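Local coordinates for 3-oxo-tetronate kinase (Salmonella typhimurium, PDB 3DQQ), which probably phosphorylates 3-oxo-tetronate (3-dehydroerythronate) at the 4-position using ATP, as a member of the four-carbon acid sugar kinase family, at residues 292-297 with 339-344; 135-140 with 148-153. All blocks are in the same frame, centred on the assembly; numbering follows the deposited sequence.

Contact 1: 292-297 with 339-344; sequences EAYAEA and EALFSL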
loop_
_atom_site.group_PDB
_atom_site.type_symbol
_atom_site.label_atom_id
_atom_site.label_comp_id
_atom_site.label_asym_id
_atom_site.label_seq_id
_atom_site.Cartn_x
_atom_site.Cartn_y
_atom_site.Cartn_z
ATOM N N GLU A 292 -26.241 11.045 -3.359
ATOM C CA GLU A 292 -27.429 11.088 -2.563
ATOM C C GLU A 292 -28.415 10.024 -2.994
ATOM O O GLU A 292 -28.896 9.246 -2.176
ATOM C CB GLU A 292 -28.022 12.476 -2.618
ATOM C CG GLU A 292 -27.489 13.393 -1.467
ATOM C CD GLU A 292 -27.449 14.911 -1.841
ATOM O OE1 GLU A 292 -28.497 15.460 -2.332
ATOM O OE2 GLU A 292 -26.356 15.538 -1.649
ATOM N N ALA A 293 -28.675 9.941 -4.290
ATOM C CA ALA A 293 -29.587 8.924 -4.792
ATOM C C ALA A 293 -29.042 7.503 -4.557
ATOM O O ALA A 293 -29.805 6.616 -4.150
ATOM C CB ALA A 293 -29.883 9.169 -6.218
ATOM N N TYR A 294 -27.733 7.304 -4.740
ATOM C CA TYR A 294 -27.123 5.968 -4.612
ATOM C C TYR A 294 -27.189 5.481 -3.160
ATOM O O TYR A 294 -27.489 4.319 -2.888
ATOM C CB TYR A 294 -25.670 5.972 -5.154
ATOM C CG TYR A 294 -24.981 4.617 -5.394
ATOM C CD1 TYR A 294 -25.679 3.504 -5.822
ATOM C CD2 TYR A 294 -23.617 4.475 -5.215
ATOM C CE1 TYR A 294 -25.038 2.284 -6.056
ATOM C CE2 TYR A 294 -22.969 3.257 -5.444
ATOM C CZ TYR A 294 -23.696 2.170 -5.868
ATOM O OH TYR A 294 -23.075 0.963 -6.111
ATOM N N ALA A 295 -26.937 6.385 -2.227
ATOM C CA ALA A 295 -27.085 6.098 -0.816
ATOM C C ALA A 295 -28.517 5.664 -0.523
ATOM O O ALA A 295 -28.740 4.656 0.128
ATOM C CB ALA A 295 -26.705 7.319 -0.001
ATOM N N GLU A 296 -29.496 6.402 -1.023
ATOM C CA GLU A 296 -30.887 5.952 -0.899
ATOM C C GLU A 296 -31.116 4.551 -1.445
ATOM O O GLU A 296 -31.782 3.750 -0.794
ATOM C CB GLU A 296 -31.851 6.869 -1.638
ATOM C CG GLU A 296 -32.715 7.683 -0.764
ATOM C CD GLU A 296 -34.104 7.977 -1.358
ATOM O OE1 GLU A 296 -35.107 7.943 -0.582
ATOM O OE2 GLU A 296 -34.214 8.257 -2.593
ATOM N N ALA A 297 -30.611 4.281 -2.657
ATOM C CA ALA A 297 -30.895 3.018 -3.324
ATOM C C ALA A 297 -30.270 1.924 -2.496
ATOM O O ALA A 297 -30.912 0.905 -2.257
ATOM C CB ALA A 297 -30.347 2.998 -4.698
ATOM N N GLU A 339 -16.010 7.424 0.660
ATOM C CA GLU A 339 -16.302 7.788 2.053
ATOM C C GLU A 339 -17.517 8.720 2.155
ATOM O O GLU A 339 -18.348 8.539 2.993
ATOM C CB GLU A 339 -15.089 8.408 2.762
ATOM C CG GLU A 339 -13.849 7.461 2.906
ATOM C CD GLU A 339 -14.195 6.020 3.416
ATOM O OE1 GLU A 339 -14.471 5.825 4.613
ATOM O OE2 GLU A 339 -14.185 5.051 2.629
ATOM N N ALA A 340 -17.654 9.685 1.274
ATOM C CA ALA A 340 -18.827 10.524 1.276
ATOM C C ALA A 340 -20.088 9.682 1.121
ATOM O O ALA A 340 -21.124 9.995 1.721
ATOM C CB ALA A 340 -18.736 11.571 0.171
ATOM N N LEU A 341 -20.027 8.623 0.313
ATOM C CA LEU A 341 -21.206 7.776 0.125
ATOM C C LEU A 341 -21.541 7.073 1.437
ATOM O O LEU A 341 -22.700 7.135 1.883
ATOM C CB LEU A 341 -21.037 6.736 -0.977
ATOM C CG LEU A 341 -22.178 5.714 -1.040
ATOM C CD1 LEU A 341 -23.322 6.187 -1.944
ATOM C CD2 LEU A 341 -21.651 4.378 -1.451
ATOM N N PHE A 342 -20.544 6.418 2.038
ATOM C CA PHE A 342 -20.749 5.711 3.302
ATOM C C PHE A 342 -21.347 6.609 4.383
ATOM O O PHE A 342 -22.168 6.194 5.223
ATOM C CB PHE A 342 -19.438 5.118 3.812
ATOM C CG PHE A 342 -19.126 3.774 3.241
ATOM C CD1 PHE A 342 -20.008 2.729 3.382
ATOM C CD2 PHE A 342 -17.951 3.543 2.568
ATOM C CE1 PHE A 342 -19.721 1.470 2.854
ATOM C CE2 PHE A 342 -17.663 2.273 2.039
ATOM C CZ PHE A 342 -18.561 1.245 2.190
ATOM N N SER A 343 -20.930 7.858 4.354
ATOM C CA SER A 343 -21.470 8.836 5.268
ATOM C C SER A 343 -22.990 8.958 5.160
ATOM O O SER A 343 -23.687 8.808 6.157
ATOM C CB SER A 343 -20.838 10.178 4.994
ATOM O OG SER A 343 -21.359 11.073 5.906
ATOM N N LEU A 344 -23.484 9.232 3.953
ATOM C CA LEU A 344 -24.901 9.320 3.710
ATOM C C LEU A 344 -25.645 7.997 3.969
ATOM O O LEU A 344 -26.813 7.976 4.400
ATOM C CB LEU A 344 -25.145 9.705 2.271
ATOM C CG LEU A 344 -24.666 11.074 1.829
ATOM C CD1 LEU A 344 -24.446 11.081 0.301
ATOM C CD2 LEU A 344 -25.673 12.130 2.283
#
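The helical turns that carry A295 and L344 pack with their axes 8.9 Å apart at closest approach and a signed crossing angle of -52°, and the CA atoms of these two residues come within 6.0 Å. The small side chain of A295 is consistent with this closeness; its CB points at the partner helix and meets L344 CB at 3.6 Å. One turn back, L341 reaches across with a single branch: CD1 lies 3.6 Å from the backbone N of A295 and 3.7 Å from Y294 CD2, in the corner between helix backbone and the CB, CG and CD2 side of Y294. Having CG anti to its own backbone N (chi1 171°) carries L341 out to that corner. The Y294 ring leans past the leucine at a slant, and its hydroxyl is held beyond the contact by the backbone N of D281. At the more open border, L344 CD1 rests against the backbone of E292, 4.1 Å from its N. No hydrogen bond joins the two segments. This is apolar helix-helix packing between 288-304 and 336-351 in the nucleotide-binding C-terminal domain; on another side of helix 336-351, E339 OE1 is hydrogen-bonded to OG1 of T364, a probable ATP-site residue.

Contact 2: 135-140 with 148-153; sequences HLLAES and NPMTDS
M150 meets L137 at the start of the contact, and the chain from there to S153 runs past the turn at 136-140. M150 CB lies 3.6 Å from L137 CD1, the two side chains crossing at a slant. The methionine is bent at both chi2 and chi3, which folds its chain back so that CE also comes near the same leucine methyl. L158 of helix 155-160 packs against both residues. The carbonyl of M150 points toward A138, whose CA approaches M150 O at 3.4 Å in a CH...O contact. At T151 it is the backbone that touches: A138 CB lies against the carbonyl carbon of T151, while the threonine side chain points away. The D152 side chain also starts away from the partner segment, and its OD2 forms a salt bridge with R157; its backbone O lies against L137 CD1. S153 closes the contact with its hydroxyl. OG accepts the backbone N-H of A138 at 2.9 Å in a fairly straight bond (160° at the hydrogen), and is packed round by L136 CB at 3.3 Å and A138 CB at 3.4 Å. With chi1 at -47°, OG stands beside the serine's own backbone N and faces the turn. The turn is braced from within as well, since L137 O accepts both the backbone N and the hydroxyl of S140. The arrangement is a side-chain-to-backbone link between the turn that follows strand 135-136 and the loop leading to helix 155-160, fastening that loop onto the end of the small antiparallel sheet 123-136 in the sugar-binding N-terminal domain.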
loop_
_atom_site.group_PDB
_atom_site.type_symbol
_atom_site.label_atom_id
_atom_site.label_comp_id
_atom_site.label_asym_id
_atom_site.label_seq_id
_atom_site.Cartn_x
_atom_site.Cartn_y
_atom_site.Cartn_z
ATOM N N HIS A 135 13.548 -8.594 18.278
ATOM C CA HIS A 135 14.565 -7.622 17.977
ATOM C C HIS A 135 14.318 -6.306 18.678
ATOM O O HIS A 135 13.170 -5.965 18.984
ATOM C CB HIS A 135 14.568 -7.377 16.491
ATOM C CG HIS A 135 14.814 -8.612 15.681
ATOM N ND1 HIS A 135 16.062 -9.201 15.574
ATOM C CD2 HIS A 135 13.969 -9.383 14.958
ATOM C CE1 HIS A 135 15.972 -10.285 14.824
ATOM N NE2 HIS A 135 14.715 -10.412 14.433
ATOM N N LEU A 136 15.403 -5.570 18.934
ATOM C CA LEU A 136 15.325 -4.162 19.359
ATOM C C LEU A 136 14.473 -3.323 18.404
ATOM O O LEU A 136 14.511 -3.524 17.188
ATOM C CB LEU A 136 16.725 -3.547 19.442
ATOM C CG LEU A 136 17.681 -3.999 20.550
ATOM C CD1 LEU A 136 19.062 -3.486 20.197
ATOM C CD2 LEU A 136 17.243 -3.534 21.958
ATOM N N LEU A 137 13.700 -2.400 18.964
ATOM C CA LEU A 137 12.945 -1.414 18.193
ATOM C C LEU A 137 13.623 -1.011 16.906
ATOM O O LEU A 137 13.014 -1.065 15.843
ATOM C CB LEU A 137 12.808 -0.108 18.977
ATOM C CG LEU A 137 11.499 0.689 18.976
ATOM C CD1 LEU A 137 11.810 2.148 19.244
ATOM C CD2 LEU A 137 10.670 0.516 17.776
ATOM N N ALA A 138 14.878 -0.580 17.014
ATOM C CA ALA A 138 15.522 0.049 15.895
ATOM C C ALA A 138 15.972 -0.986 14.871
ATOM O O ALA A 138 16.385 -0.622 13.794
ATOM C CB ALA A 138 16.672 0.917 16.350
ATOM N N GLU A 139 15.851 -2.271 15.167
ATOM C CA GLU A 139 16.176 -3.301 14.186
ATOM C C GLU A 139 14.916 -4.029 13.759
ATOM O O GLU A 139 14.988 -5.182 13.312
ATOM C CB GLU A 139 17.190 -4.329 14.771
ATOM C CG GLU A 139 18.341 -3.682 15.517
ATOM C CD GLU A 139 19.419 -4.642 16.026
ATOM O OE1 GLU A 139 19.224 -5.877 16.095
ATOM O OE2 GLU A 139 20.491 -4.117 16.384
ATOM N N SER A 140 13.771 -3.387 13.915
ATOM C CA SER A 140 12.469 -3.948 13.524
ATOM C C SER A 140 11.886 -3.093 12.453
ATOM O O SER A 140 12.476 -2.083 12.079
ATOM C CB SER A 140 11.497 -3.928 14.728
ATOM O OG SER A 140 11.039 -2.589 15.015
ATOM N N ASN A 148 7.034 8.316 11.985
ATOM C CA ASN A 148 7.993 8.396 13.080
ATOM C C ASN A 148 8.941 7.206 13.110
ATOM O O ASN A 148 8.819 6.332 13.957
ATOM C CB ASN A 148 7.274 8.613 14.422
ATOM C CG ASN A 148 6.004 7.848 14.530
ATOM O OD1 ASN A 148 6.027 6.617 14.557
ATOM N ND2 ASN A 148 4.875 8.566 14.584
ATOM N N PRO A 149 9.933 7.220 12.200
ATOM C CA PRO A 149 10.914 6.134 12.126
ATOM C C PRO A 149 11.730 6.126 13.415
ATOM O O PRO A 149 12.162 7.170 13.871
ATOM C CB PRO A 149 11.807 6.538 10.929
ATOM C CG PRO A 149 11.670 8.053 10.833
ATOM C CD PRO A 149 10.241 8.318 11.246
ATOM N N MET A 150 11.954 4.945 13.976
ATOM C CA MET A 150 12.572 4.823 15.280
ATOM C C MET A 150 13.940 4.162 15.096
ATOM O O MET A 150 14.037 2.971 14.830
ATOM C CB MET A 150 11.671 4.003 16.194
ATOM C CG MET A 150 10.240 4.480 16.277
ATOM S SD MET A 150 9.851 6.152 16.967
ATOM C CE MET A 150 10.396 5.837 18.685
ATOM N N THR A 151 15.005 4.943 15.222
ATOM C CA THR A 151 16.344 4.439 14.977
ATOM C C THR A 151 17.181 4.286 16.279
ATOM O O THR A 151 18.380 4.169 16.230
ATOM C CB THR A 151 17.054 5.369 13.958
ATOM O OG1 THR A 151 17.384 6.612 14.584
ATOM C CG2 THR A 151 16.176 5.623 12.696
ATOM N N ASP A 152 16.542 4.261 17.441
ATOM C CA ASP A 152 17.211 4.046 18.729
ATOM C C ASP A 152 16.183 3.298 19.590
ATOM O O ASP A 152 15.003 3.567 19.482
ATOM C CB ASP A 152 17.640 5.383 19.305
ATOM C CG ASP A 152 18.391 5.285 20.641
ATOM O OD1 ASP A 152 18.744 4.190 21.163
ATOM O OD2 ASP A 152 18.638 6.384 21.217
ATOM N N SER A 153 16.621 2.354 20.402
ATOM C CA SER A 153 15.767 1.475 21.131
ATOM C C SER A 153 15.794 1.765 22.614
ATOM O O SER A 153 15.045 1.134 23.361
ATOM C CB SER A 153 16.189 0.012 20.897
ATOM O OG SER A 153 16.399 -0.251 19.508
#

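Contact 2 comes first along the chain, in the sugar-binding N-terminal domain, and contact 1 follows in the nucleotide-binding C-terminal domain. Their centres are 43 Å apart and their nearest atoms about 22 Å, with no touch and no helix or strand in common. Contact 1 joins two helices, 288-304 and 336-351, the second of which lies near the probable ATP site. Contact 2 instead belongs to a part of its domain built on a three-stranded antiparallel sheet, away from the annotated sites. Around it, H135 and E139 pack on A283 and L286 of the second subunit, just before its helix 288-304, so the surroundings of contact 2 in one subunit meet the C-terminal domain of the other.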